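Local structure of Lmo2812 protein (Listeria monocytogenes EGD-e, 5ZQA) at residues A[58-63]-A[176-181]; A[65-70]-A[150-155]; A[117-122]-A[190-195]; A[184-189]-A[247-252]; A[239-244]-A[267-272]. The protein is a penicillin-binding protein of the peptidase S11 family that probably acts as a serine-type D-Ala-D-Ala carboxypeptidase in peptidoglycan metabolism. All blocks are in the same frame, centred on the assembly; numbering follows the deposited sequence.

Interaction 1 (A[58-63]-A[176-181]); sequences MPIASL and KDLFLL
Ile60 and Leu63 meet Leu178 through methyl groups alone, and one atom, Leu178 CD1, serves both. It lies 3.9 Å from Ile60 CG2 and 4.1 Å from Leu63 CD1. The side chains of Ile60 and Leu178 lie alongside each other, pointing opposite ways, whereas Leu63 crosses Leu178 at about a right angle. Ile60 has its CG1 wedged between the backbone N and the carbonyl carbon (chi1 62°); CG2 is then the branch turned to the leucine methyl. Apolar packing continues onto the central sheet, where Leu63 and Leu178 both touch Ile238.

Backbone hydrogen bonds hold each partner in shape, and none crosses between them. Leu63 N bonds to Ile60 O at 3.0 Å, closing the turn that presents both side chains on one side. Leu181 N reaches Asp177 O at 2.9 Å within helix 175-188. Further back, the backbones of Met58 and Ile60 are bonded to Ser173 and Ala171.

The polar group of the turn takes no part in the contact. Ser62, the predicted acyl-ester serine, sits in the same turn as Ile60 and Leu63, and its OG hydrogen-bonds Ser122 OG. With no directional bond across the interface, the turn bearing this serine rests on helix 175-188 by burial of aliphatic methyls.

Interaction 2 (A[65-70]-A[150-155]); sequences KLMTAF and LGMSSK
Lys65 NZ, at the start of the helix whose Met67 and Phe70 touch Met152 and Leu150, is held by three hydrogen bonds, to Ser62 OG, Asn124 OD1 and Ser162 O. They fix the tip of the predicted proton acceptor at the active site, well away from the apolar contact made further along the helix.

That contact has two parts. Leu150 CD1 sits over one face of the Phe70 ring in a CH-pi contact, 4.2 Å from the ring centroid and 16° off the normal. It is displaced toward the rim, with Phe70 CZ and Phe70 CE2 each 4.1 Å from Leu150 CD1. The leucine and the phenylalanine reach into the contact from opposing sides. With CG of Phe70 anti to the backbone N (chi1 -174°), the ring swings toward the end of helix 139-150. One turn earlier, the terminal methyl Met67 CE lies against the sulfur of Met152, 4.3 Å from Met152 SD.

The backbone puts Leu150 and Met152 in place. Gly151, with positive phi, terminates helix 139-150 in a Schellman motif, and the chain leaves it with Met152 directed inward. Beyond, Ser153 OG accepts from Lys155 N at 3.1 Å, with an N-H...O angle of 161°, forming an ST turn; the same OG is bonded to Asp177 OD2 of helix 175-188. Thus the helix that follows the SxxK serine is packed against a Schellman-capped helix end within the helical part of the fold of penicillin-recognising serine enzymes.

Interaction 3 (A[117-122]-A[190-195]); sequences AMLTMS and PEVLET. With MG (magnesium ion), chain C.
Leu119 and Val192 cross at about a right angle, Leu119 CD1 coming to 4.0 Å from Val192 CG2. Thr120 and Thr195, one residue further along helix 111-120 and one turn further along helix 192-196, cross in the same manner. Here a methyl faces a hydroxyl oxygen: Thr195 CG2 is 4.0 Å from Thr120 OG1. The same methyl also borders Leu119 CD1, at 4.4 Å, and ties the two pairs together. With CG2 anti to the backbone N, Thr195 turns its methyl, not its hydroxyl, to helix 111-120 (chi1 -62°).

Thr120 OG1 has polar partners as well. Water 1 donates to it at 3.0 Å and to Thr195 O at 2.8 Å, bridging the two helices where no direct hydrogen bond joins them; the hydroxyl is also bonded to Ser116 O.

Two residues past the end of helix 111-120 is Ser122, the predicted active-site serine that opens the SxN motif of penicillin-binding proteins. Ser122 leaves the helical path with positive phi, and its OG hydrogen-bonds Lys226 NZ.

At the start of the other segment, Glu191 instead binds a metal. Its chain bends at chi2 (-82°), bringing Glu191 OE2 to 1.9 Å from the magnesium ion. Water 2 stands 2.0 Å from the same magnesium, which His189 also binds.

Interaction 4 (A[184-189]-A[247-252]); sequences KLISTH and RVISIV. With MG (magnesium ion), chain C.
Ile186 touches Arg247 and Ile249 where the last turns of helix 175-188 pack on a face of the five-stranded antiparallel sheet, in the fold of penicillin-recognising serine enzymes. Ile186 and Ile249 reach toward each other tip to tip, CD1 to CD1, at 4.2 Å. The other branch of Ile186 meets the arginine: Ile186 CG2 is 4.1 Å from Arg247 CD and 4.2 Å from Arg247 NE. The methyl comes to the guanidinium at a slant and rests chiefly on the CD end of the arginine chain.

The next shell holds that arginine in place. Its chain bends at chi3 (-66°), and Arg247 NH1 makes a salt bridge to Asp223 OD1 and a hydrogen bond to Thr240 OG1, tying the charged end to the adjoining strand 236-243 and, beyond it, strand 222-230. Backbone bonds of Arg247 with Val43 and of Ile249 with Tyr41 fix the strand from its other edge.

On the helix side, Lys184 O accepts from both Thr188 N, at 3.0 Å, and Thr188 OG1, at 2.8 Å. The two donors come from opposite faces of the carbonyl plane, the hydroxyl tilted 23° out of it. His189 is the first residue to leave the helix. Its ring meets Phe70 edge-to-face, and NE2 is hydrogen-bonded to Glu74 OE2, which leaves the other ring nitrogen to the metal: His189 ND1 lies 2.1 Å from the magnesium ion.

Interaction 5 (A[239-244]-A[267-272]); sequences GTAERG and KLMEVG
The C-terminal helix 258-272 lies on the central antiparallel sheet, and Met269 is the side chain with which this helix touches strand 239-243. Over the short segments, the axes approach to 10.0 Å and their N-to-C directions differ by 35°.

The end of Met269 rests on backbone. Its methyl, Met269 CE, is 3.7 Å from Gly239 C and 3.8 Å from Thr240 N, and it also reaches Ala241 N at 4.0 Å. Because Gly239 carries no side chain, the methyl can lie directly against the peptide. One atom back, Met269 SD meets Ala241 CB at 4.0 Å. The chain bends at chi2 (-59°) and then runs extended through chi3 (175°), which carries the thioether from the helix down onto the strand. Val248 and Ser250 of strand 246-255 and Leu222 of strand 222-230 line the same position.

Ala241 points toward the helix and Thr240 away from it, to the sheet face that packs on helix 175-188. Thr240 OG1 hydrogen-bonds Val248 O of the next strand. Backbone bonds of Gly239 with Ser250 on one edge, and of Thr240 with Asp223 and Gly224 on the other, set the strand between its neighbours. A terminal helix covering one face of a five-stranded antiparallel sheet, with helices on its other face, belongs to the fold of penicillin-recognising serine enzymes.

Interactions 1 and 4 share helix 175-188, their centres 11 Å apart. Interactions 4 and 5, also 11 Å apart, engage neighbouring strands 246-255 and 236-243, with helix 175-188 on one face and helix 258-272 on the other. Interaction 2 is nested along the chain inside the loop closed by interaction 1, 8 Å away; interaction 3 crosses both in chain order, 16 Å from each. Interactions 3 and 4 meet at one magnesium ion. Interactions 1, 2 and 3 carry Ser62, Lys65 and Ser122, so segments distant in sequence converge on the predicted active site, whereas interaction 5 lies nearer the periphery, about 17 Å from the chain centre.

Interaction 1 (A[58-63]-A[176-181])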
# COMPACT_ATOMS: atom_id res chain seq x y z
N MET A 58 -10.01 10.12 4.65
CA MET A 58 -9.29 9.46 5.74
C MET A 58 -7.79 9.53 5.53
O MET A 58 -7.32 9.42 4.40
CB MET A 58 -9.69 7.98 5.82
CG MET A 58 -11.17 7.72 5.99
SD MET A 58 -11.70 8.07 7.68
CE MET A 58 -11.10 6.61 8.53
N PRO A 59 -7.02 9.68 6.62
CA PRO A 59 -5.56 9.53 6.52
C PRO A 59 -5.18 8.11 6.11
O PRO A 59 -5.77 7.13 6.60
CB PRO A 59 -5.06 9.82 7.94
CG PRO A 59 -6.20 10.49 8.63
CD PRO A 59 -7.45 9.99 7.99
N ILE A 60 -4.22 7.98 5.21
CA ILE A 60 -3.89 6.66 4.68
C ILE A 60 -2.46 6.19 4.95
O ILE A 60 -2.16 5.02 4.70
CB ILE A 60 -4.13 6.58 3.16
CG1 ILE A 60 -3.22 7.56 2.40
CG2 ILE A 60 -5.61 6.78 2.86
CD1 ILE A 60 -3.19 7.34 0.88
N ALA A 61 -1.61 7.08 5.45
CA ALA A 61 -0.27 6.70 5.91
C ALA A 61 0.50 5.87 4.86
O ALA A 61 0.56 6.25 3.70
CB ALA A 61 -0.37 5.97 7.24
N SER A 62 1.04 4.72 5.27
CA SER A 62 1.86 3.91 4.36
C SER A 62 1.11 3.29 3.18
O SER A 62 1.74 2.70 2.30
CB SER A 62 2.55 2.79 5.14
OG SER A 62 3.67 3.30 5.86
N LEU A 63 -0.21 3.41 3.14
CA LEU A 63 -0.91 2.95 1.93
C LEU A 63 -0.42 3.79 0.75
O LEU A 63 -0.51 3.35 -0.40
CB LEU A 63 -2.43 3.03 2.08
CG LEU A 63 -3.03 2.20 3.23
CD1 LEU A 63 -4.55 2.37 3.26
CD2 LEU A 63 -2.65 0.74 3.11
N LYS A 176 -13.12 4.43 -1.94
CA LYS A 176 -13.38 4.40 -3.37
C LYS A 176 -12.10 4.69 -4.18
O LYS A 176 -11.78 3.97 -5.13
CB LYS A 176 -14.49 5.38 -3.74
CG LYS A 176 -15.87 4.94 -3.28
CD LYS A 176 -16.93 5.93 -3.76
CE LYS A 176 -18.33 5.37 -3.58
NZ LYS A 176 -18.52 4.09 -4.34
N ASP A 177 -11.36 5.72 -3.79
CA ASP A 177 -10.13 6.05 -4.51
C ASP A 177 -9.04 5.00 -4.29
O ASP A 177 -8.28 4.69 -5.22
CB ASP A 177 -9.62 7.42 -4.08
CG ASP A 177 -10.28 8.56 -4.83
OD1 ASP A 177 -10.88 8.35 -5.91
OD2 ASP A 177 -10.17 9.70 -4.35
N LEU A 178 -8.96 4.45 -3.08
CA LEU A 178 -7.97 3.41 -2.80
C LEU A 178 -8.26 2.13 -3.61
O LEU A 178 -7.33 1.46 -4.06
CB LEU A 178 -7.91 3.13 -1.30
CG LEU A 178 -7.31 4.26 -0.47
CD1 LEU A 178 -7.54 3.99 0.99
CD2 LEU A 178 -5.82 4.44 -0.77
N PHE A 179 -9.54 1.81 -3.80
CA PHE A 179 -9.89 0.70 -4.69
C PHE A 179 -9.36 0.94 -6.10
O PHE A 179 -8.80 0.04 -6.72
CB PHE A 179 -11.41 0.49 -4.72
CG PHE A 179 -11.87 -0.38 -5.86
CD1 PHE A 179 -11.39 -1.68 -5.99
CD2 PHE A 179 -12.76 0.10 -6.79
CE1 PHE A 179 -11.79 -2.49 -7.04
CE2 PHE A 179 -13.18 -0.71 -7.86
CZ PHE A 179 -12.69 -2.01 -7.97
N LEU A 180 -9.56 2.16 -6.61
CA LEU A 180 -9.12 2.49 -7.96
C LEU A 180 -7.61 2.39 -8.09
O LEU A 180 -7.10 1.82 -9.05
CB LEU A 180 -9.59 3.90 -8.34
CG LEU A 180 -9.25 4.35 -9.76
CD1 LEU A 180 -9.63 3.29 -10.80
CD2 LEU A 180 -9.95 5.65 -10.06
N LEU A 181 -6.89 2.95 -7.12
CA LEU A 181 -5.43 2.88 -7.16
C LEU A 181 -4.95 1.44 -7.13
O LEU A 181 -4.08 1.05 -7.91
CB LEU A 181 -4.83 3.66 -5.99
CG LEU A 181 -3.33 3.51 -5.79
CD1 LEU A 181 -2.56 3.92 -7.04
CD2 LEU A 181 -2.89 4.30 -4.56

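Interaction 2 (A[65-70]-A[150-155])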
# COMPACT_ATOMS: atom_id res chain seq x y z
N LYS A 65 2.47 4.10 -0.14
CA LYS A 65 3.53 3.36 -0.81
C LYS A 65 3.05 2.59 -2.04
O LYS A 65 3.86 2.23 -2.89
CB LYS A 65 4.19 2.41 0.17
CG LYS A 65 4.96 3.12 1.28
CD LYS A 65 5.48 2.13 2.30
CE LYS A 65 6.47 2.78 3.27
NZ LYS A 65 5.77 3.65 4.24
N LEU A 66 1.74 2.37 -2.16
CA LEU A 66 1.23 1.73 -3.37
C LEU A 66 1.38 2.65 -4.58
O LEU A 66 1.63 2.18 -5.69
CB LEU A 66 -0.24 1.32 -3.21
CG LEU A 66 -0.43 0.19 -2.19
CD1 LEU A 66 -1.90 -0.10 -1.97
CD2 LEU A 66 0.29 -1.09 -2.62
N MET A 67 1.26 3.96 -4.37
CA MET A 67 1.44 4.88 -5.49
C MET A 67 2.92 4.98 -5.82
O MET A 67 3.30 5.03 -7.00
CB MET A 67 0.88 6.27 -5.19
CG MET A 67 1.19 7.29 -6.30
SD MET A 67 0.52 6.84 -7.91
CE MET A 67 -1.17 7.41 -7.74
N THR A 68 3.77 5.01 -4.80
CA THR A 68 5.21 4.99 -5.05
C THR A 68 5.60 3.71 -5.81
O THR A 68 6.37 3.78 -6.76
CB THR A 68 6.00 5.13 -3.74
OG1 THR A 68 5.55 6.33 -3.09
CG2 THR A 68 7.52 5.22 -3.98
N ALA A 69 5.05 2.56 -5.40
CA ALA A 69 5.31 1.30 -6.11
C ALA A 69 4.89 1.41 -7.57
O ALA A 69 5.63 0.99 -8.47
CB ALA A 69 4.58 0.13 -5.42
N PHE A 70 3.70 1.96 -7.82
CA PHE A 70 3.21 2.12 -9.19
C PHE A 70 4.20 2.91 -10.03
O PHE A 70 4.53 2.50 -11.15
CB PHE A 70 1.83 2.82 -9.20
CG PHE A 70 1.21 2.89 -10.56
CD1 PHE A 70 0.48 1.82 -11.06
CD2 PHE A 70 1.39 4.00 -11.37
CE1 PHE A 70 -0.10 1.88 -12.32
CE2 PHE A 70 0.82 4.05 -12.63
CZ PHE A 70 0.08 2.99 -13.10
N LEU A 150 -4.84 8.54 -13.52
CA LEU A 150 -5.48 7.24 -13.33
C LEU A 150 -6.97 7.32 -13.08
O LEU A 150 -7.66 6.30 -13.16
CB LEU A 150 -4.83 6.50 -12.17
CG LEU A 150 -3.43 5.99 -12.47
CD1 LEU A 150 -2.96 5.09 -11.33
CD2 LEU A 150 -3.40 5.27 -13.82
N GLY A 151 -7.46 8.51 -12.77
CA GLY A 151 -8.88 8.72 -12.56
C GLY A 151 -9.33 8.83 -11.11
O GLY A 151 -10.53 8.78 -10.84
N MET A 152 -8.39 8.98 -10.18
CA MET A 152 -8.76 9.13 -8.78
C MET A 152 -9.42 10.49 -8.55
O MET A 152 -9.21 11.43 -9.32
CB MET A 152 -7.55 8.95 -7.86
CG MET A 152 -6.88 7.60 -8.00
SD MET A 152 -5.41 7.44 -6.95
CE MET A 152 -6.12 7.28 -5.32
N SER A 153 -10.22 10.59 -7.49
CA SER A 153 -11.01 11.80 -7.27
C SER A 153 -10.21 12.91 -6.60
O SER A 153 -9.07 12.72 -6.15
CB SER A 153 -12.25 11.48 -6.41
OG SER A 153 -11.91 11.50 -5.03
N SER A 154 -10.83 14.08 -6.51
CA SER A 154 -10.20 15.22 -5.87
C SER A 154 -10.09 15.07 -4.35
O SER A 154 -9.50 15.92 -3.68
CB SER A 154 -10.98 16.50 -6.18
OG SER A 154 -12.28 16.42 -5.63
N LYS A 155 -10.62 13.98 -3.80
CA LYS A 155 -10.51 13.76 -2.36
C LYS A 155 -9.17 13.15 -1.97
O LYS A 155 -8.84 13.10 -0.78
CB LYS A 155 -11.65 12.88 -1.86
CG LYS A 155 -12.98 13.58 -1.90
CD LYS A 155 -14.10 12.69 -1.39
CE LYS A 155 -15.43 13.41 -1.46
NZ LYS A 155 -16.54 12.60 -0.88

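Interaction 3 (A[117-122]-A[190-195])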
# COMPACT_ATOMS: atom_id res chain seq x y z
N ALA A 117 11.54 -3.77 0.43
CA ALA A 117 11.44 -3.29 1.81
C ALA A 117 10.24 -2.37 2.00
O ALA A 117 9.52 -2.47 2.99
CB ALA A 117 12.74 -2.57 2.21
N MET A 118 10.02 -1.48 1.04
CA MET A 118 8.86 -0.61 1.08
C MET A 118 7.55 -1.40 1.16
O MET A 118 6.70 -1.12 2.01
CB MET A 118 8.88 0.31 -0.15
CG MET A 118 7.66 1.17 -0.31
SD MET A 118 7.83 2.26 -1.73
CE MET A 118 7.48 1.12 -3.07
N LEU A 119 7.39 -2.41 0.31
CA LEU A 119 6.11 -3.12 0.24
C LEU A 119 5.93 -4.15 1.36
O LEU A 119 4.81 -4.34 1.84
CB LEU A 119 5.96 -3.80 -1.12
CG LEU A 119 5.68 -2.88 -2.31
CD1 LEU A 119 5.53 -3.74 -3.56
CD2 LEU A 119 4.44 -2.04 -2.07
N THR A 120 7.03 -4.77 1.78
CA THR A 120 6.97 -5.91 2.70
C THR A 120 6.96 -5.46 4.16
O THR A 120 6.04 -5.81 4.92
CB THR A 120 8.17 -6.86 2.46
OG1 THR A 120 8.11 -7.36 1.11
CG2 THR A 120 8.14 -8.04 3.40
N MET A 121 7.95 -4.68 4.57
CA MET A 121 8.05 -4.24 5.96
C MET A 121 7.63 -2.79 6.18
O MET A 121 7.71 -2.28 7.30
CB MET A 121 9.48 -4.44 6.49
CG MET A 121 10.54 -3.56 5.82
SD MET A 121 12.11 -3.56 6.70
CE MET A 121 11.71 -2.55 8.12
N SER A 122 7.21 -2.13 5.10
CA SER A 122 6.73 -0.75 5.15
C SER A 122 7.86 0.21 5.54
O SER A 122 7.69 1.09 6.38
CB SER A 122 5.55 -0.63 6.13
OG SER A 122 4.66 0.39 5.70
N PRO A 190 0.68 -6.68 -12.72
CA PRO A 190 0.26 -7.87 -11.97
C PRO A 190 1.39 -8.48 -11.15
O PRO A 190 1.13 -9.11 -10.13
CB PRO A 190 -0.23 -8.84 -13.06
CG PRO A 190 0.26 -8.28 -14.34
CD PRO A 190 0.42 -6.81 -14.16
N GLU A 191 2.63 -8.28 -11.57
CA GLU A 191 3.78 -8.83 -10.87
C GLU A 191 3.96 -8.23 -9.47
O GLU A 191 4.73 -8.74 -8.68
CB GLU A 191 5.06 -8.65 -11.69
CG GLU A 191 5.68 -7.27 -11.66
CD GLU A 191 5.05 -6.26 -12.61
OE1 GLU A 191 4.05 -6.58 -13.31
OE2 GLU A 191 5.55 -5.12 -12.67
N VAL A 192 3.23 -7.16 -9.15
CA VAL A 192 3.34 -6.60 -7.80
C VAL A 192 2.96 -7.67 -6.77
O VAL A 192 3.52 -7.71 -5.67
CB VAL A 192 2.48 -5.32 -7.64
CG1 VAL A 192 0.98 -5.61 -7.70
CG2 VAL A 192 2.85 -4.58 -6.34
N LEU A 193 2.03 -8.55 -7.15
CA LEU A 193 1.55 -9.57 -6.24
C LEU A 193 2.61 -10.65 -6.00
O LEU A 193 2.54 -11.36 -5.00
CB LEU A 193 0.26 -10.19 -6.78
CG LEU A 193 -0.88 -9.19 -7.03
CD1 LEU A 193 -2.05 -9.91 -7.67
CD2 LEU A 193 -1.29 -8.53 -5.74
N GLU A 194 3.59 -10.76 -6.89
CA GLU A 194 4.70 -11.67 -6.67
C GLU A 194 5.47 -11.27 -5.41
O GLU A 194 5.99 -12.14 -4.70
CB GLU A 194 5.63 -11.71 -7.89
CG GLU A 194 4.96 -12.35 -9.11
CD GLU A 194 5.79 -12.27 -10.39
OE1 GLU A 194 7.02 -12.07 -10.31
OE2 GLU A 194 5.20 -12.41 -11.48
N THR A 195 5.51 -9.97 -5.11
CA THR A 195 6.20 -9.50 -3.92
C THR A 195 5.25 -9.48 -2.72
O THR A 195 5.61 -9.96 -1.64
CB THR A 195 6.81 -8.09 -4.14
OG1 THR A 195 7.80 -8.15 -5.18
CG2 THR A 195 7.48 -7.57 -2.87
MG MG C . 5.29 -3.91 -14.11
O HOH W 1 5.90 -9.39 1.04
O HOH W 2 7.17 -3.10 -14.10

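Interaction 4 (A[184-189]-A[247-252])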
# COMPACT_ATOMS: atom_id res chain seq x y z
N LYS A 184 -5.82 -0.43 -10.42
CA LYS A 184 -4.95 0.02 -11.51
C LYS A 184 -3.54 -0.53 -11.34
O LYS A 184 -2.89 -0.93 -12.31
CB LYS A 184 -4.92 1.55 -11.58
CG LYS A 184 -4.20 2.09 -12.80
CD LYS A 184 -5.03 1.95 -14.06
CE LYS A 184 -6.30 2.79 -14.00
NZ LYS A 184 -6.96 2.81 -15.34
N LEU A 185 -3.05 -0.54 -10.10
CA LEU A 185 -1.72 -1.09 -9.83
C LEU A 185 -1.66 -2.57 -10.20
O LEU A 185 -0.73 -3.01 -10.89
CB LEU A 185 -1.36 -0.88 -8.35
CG LEU A 185 -0.09 -1.56 -7.85
CD1 LEU A 185 1.15 -1.06 -8.57
CD2 LEU A 185 0.06 -1.36 -6.33
N ILE A 186 -2.66 -3.34 -9.77
CA ILE A 186 -2.68 -4.77 -10.03
C ILE A 186 -2.90 -5.09 -11.52
O ILE A 186 -2.25 -5.99 -12.06
CB ILE A 186 -3.75 -5.44 -9.15
CG1 ILE A 186 -3.33 -5.38 -7.67
CG2 ILE A 186 -3.98 -6.90 -9.57
CD1 ILE A 186 -4.44 -5.79 -6.71
N SER A 187 -3.78 -4.36 -12.19
CA SER A 187 -4.05 -4.65 -13.61
C SER A 187 -2.87 -4.24 -14.50
O SER A 187 -2.54 -4.93 -15.48
CB SER A 187 -5.34 -3.94 -14.06
OG SER A 187 -5.19 -2.54 -14.06
N THR A 188 -2.22 -3.14 -14.16
CA THR A 188 -1.11 -2.62 -14.96
C THR A 188 0.20 -3.36 -14.66
O THR A 188 1.03 -3.58 -15.56
CB THR A 188 -0.91 -1.12 -14.71
OG1 THR A 188 -2.15 -0.43 -14.93
CG2 THR A 188 0.14 -0.55 -15.64
N HIS A 189 0.37 -3.74 -13.40
CA HIS A 189 1.58 -4.42 -12.95
C HIS A 189 1.23 -5.63 -12.10
O HIS A 189 1.47 -5.62 -10.89
CB HIS A 189 2.49 -3.47 -12.16
CG HIS A 189 2.93 -2.28 -12.96
ND1 HIS A 189 3.92 -2.36 -13.91
CD2 HIS A 189 2.46 -1.01 -13.00
CE1 HIS A 189 4.07 -1.18 -14.48
NE2 HIS A 189 3.19 -0.35 -13.96
N ARG A 247 -11.47 -11.51 -8.82
CA ARG A 247 -10.63 -10.84 -7.83
C ARG A 247 -11.42 -9.78 -7.09
O ARG A 247 -12.24 -9.06 -7.68
CB ARG A 247 -9.40 -10.22 -8.50
CG ARG A 247 -8.52 -9.44 -7.51
CD ARG A 247 -7.17 -9.00 -8.12
NE ARG A 247 -6.32 -10.14 -8.43
CZ ARG A 247 -5.56 -10.79 -7.54
NH1 ARG A 247 -5.55 -10.41 -6.27
NH2 ARG A 247 -4.83 -11.83 -7.93
N VAL A 248 -11.19 -9.69 -5.78
CA VAL A 248 -11.80 -8.62 -4.99
C VAL A 248 -10.70 -7.84 -4.30
O VAL A 248 -9.58 -8.34 -4.13
CB VAL A 248 -12.81 -9.15 -3.95
CG1 VAL A 248 -13.93 -9.95 -4.65
CG2 VAL A 248 -12.12 -9.99 -2.89
N ILE A 249 -11.01 -6.59 -3.98
CA ILE A 249 -10.11 -5.74 -3.22
C ILE A 249 -10.86 -5.21 -2.02
O ILE A 249 -11.96 -4.65 -2.16
CB ILE A 249 -9.57 -4.59 -4.07
CG1 ILE A 249 -8.68 -5.15 -5.19
CG2 ILE A 249 -8.76 -3.62 -3.20
CD1 ILE A 249 -8.20 -4.08 -6.16
N SER A 250 -10.30 -5.41 -0.83
CA SER A 250 -10.91 -4.92 0.40
C SER A 250 -10.11 -3.75 0.95
O SER A 250 -8.89 -3.72 0.83
CB SER A 250 -11.00 -6.04 1.44
OG SER A 250 -9.70 -6.49 1.80
N ILE A 251 -10.82 -2.78 1.54
CA ILE A 251 -10.18 -1.63 2.16
C ILE A 251 -10.65 -1.50 3.61
O ILE A 251 -11.85 -1.47 3.86
CB ILE A 251 -10.53 -0.31 1.45
CG1 ILE A 251 -10.44 -0.45 -0.08
CG2 ILE A 251 -9.67 0.82 1.99
CD1 ILE A 251 -9.07 -0.61 -0.55
N VAL A 252 -9.70 -1.41 4.54
CA VAL A 252 -9.96 -1.18 5.96
C VAL A 252 -9.15 0.02 6.42
O VAL A 252 -7.93 0.02 6.29
CB VAL A 252 -9.58 -2.43 6.81
CG1 VAL A 252 -9.46 -2.07 8.29
CG2 VAL A 252 -10.61 -3.53 6.59
MG MG C . 5.29 -3.91 -14.11
O HOH W 2 7.17 -3.10 -14.10

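Interaction 5 (A[239-244]-A[267-272])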
# COMPACT_ATOMS: atom_id res chain seq x y z
N GLY A 239 -6.54 -5.31 1.23
CA GLY A 239 -6.39 -6.71 0.90
C GLY A 239 -6.81 -7.01 -0.52
O GLY A 239 -7.63 -6.29 -1.08
N THR A 240 -6.27 -8.07 -1.11
CA THR A 240 -6.78 -8.54 -2.38
C THR A 240 -6.63 -10.06 -2.44
O THR A 240 -5.68 -10.64 -1.89
CB THR A 240 -6.09 -7.85 -3.58
OG1 THR A 240 -6.77 -8.23 -4.79
CG2 THR A 240 -4.61 -8.19 -3.68
N ALA A 241 -7.62 -10.69 -3.08
CA ALA A 241 -7.67 -12.14 -3.22
C ALA A 241 -8.37 -12.47 -4.52
O ALA A 241 -9.26 -11.74 -4.94
CB ALA A 241 -8.42 -12.77 -2.05
N GLU A 242 -7.98 -13.58 -5.14
CA GLU A 242 -8.66 -14.07 -6.34
C GLU A 242 -9.08 -15.52 -6.15
O GLU A 242 -8.29 -16.34 -5.65
CB GLU A 242 -7.75 -13.94 -7.57
CG GLU A 242 -8.43 -14.37 -8.87
CD GLU A 242 -7.50 -14.30 -10.07
OE1 GLU A 242 -6.29 -14.57 -9.91
OE2 GLU A 242 -7.98 -13.98 -11.18
N ARG A 243 -10.33 -15.81 -6.50
CA ARG A 243 -10.87 -17.17 -6.49
C ARG A 243 -11.76 -17.37 -7.70
O ARG A 243 -12.62 -16.55 -7.96
CB ARG A 243 -11.69 -17.45 -5.23
CG ARG A 243 -10.92 -17.32 -3.94
CD ARG A 243 -11.84 -17.52 -2.75
NE ARG A 243 -11.12 -17.27 -1.51
CZ ARG A 243 -11.69 -17.09 -0.33
NH1 ARG A 243 -13.02 -17.14 -0.21
NH2 ARG A 243 -10.94 -16.85 0.73
N GLY A 244 -11.57 -18.48 -8.41
CA GLY A 244 -12.41 -18.79 -9.55
C GLY A 244 -12.40 -17.72 -10.63
O GLY A 244 -13.42 -17.48 -11.27
N LYS A 267 -13.99 -10.65 7.41
CA LYS A 267 -15.42 -10.44 7.20
C LYS A 267 -15.70 -9.90 5.80
O LYS A 267 -16.65 -10.31 5.14
CB LYS A 267 -15.97 -9.49 8.25
CG LYS A 267 -16.06 -10.12 9.63
CD LYS A 267 -16.50 -9.08 10.63
CE LYS A 267 -16.62 -9.65 12.03
NZ LYS A 267 -16.76 -8.52 12.99
N LEU A 268 -14.85 -8.98 5.34
CA LEU A 268 -15.04 -8.38 4.01
C LEU A 268 -14.77 -9.39 2.90
O LEU A 268 -15.48 -9.41 1.88
CB LEU A 268 -14.13 -7.15 3.84
CG LEU A 268 -14.51 -5.95 4.71
CD1 LEU A 268 -13.39 -4.93 4.71
CD2 LEU A 268 -15.80 -5.30 4.20
N MET A 269 -13.77 -10.25 3.10
CA MET A 269 -13.46 -11.27 2.10
C MET A 269 -14.60 -12.29 2.00
O MET A 269 -14.92 -12.75 0.90
CB MET A 269 -12.12 -11.94 2.42
CG MET A 269 -10.90 -11.07 2.10
SD MET A 269 -10.88 -10.62 0.34
CE MET A 269 -9.48 -9.50 0.24
N GLU A 270 -15.23 -12.60 3.14
CA GLU A 270 -16.40 -13.48 3.15
C GLU A 270 -17.54 -12.89 2.31
O GLU A 270 -18.17 -13.59 1.51
CB GLU A 270 -16.88 -13.74 4.58
CG GLU A 270 -18.10 -14.65 4.67
CD GLU A 270 -18.27 -15.29 6.04
OE1 GLU A 270 -17.25 -15.72 6.62
OE2 GLU A 270 -19.41 -15.37 6.52
N VAL A 271 -17.79 -11.60 2.48
CA VAL A 271 -18.78 -10.89 1.66
C VAL A 271 -18.36 -10.88 0.20
O VAL A 271 -19.18 -11.11 -0.70
CB VAL A 271 -18.97 -9.44 2.16
CG1 VAL A 271 -19.82 -8.63 1.19
CG2 VAL A 271 -19.60 -9.46 3.53
N GLY A 272 -17.09 -10.59 -0.03
CA GLY A 272 -16.58 -10.48 -1.39
C GLY A 272 -16.79 -11.72 -2.23
O GLY A 272 -17.02 -11.63 -3.44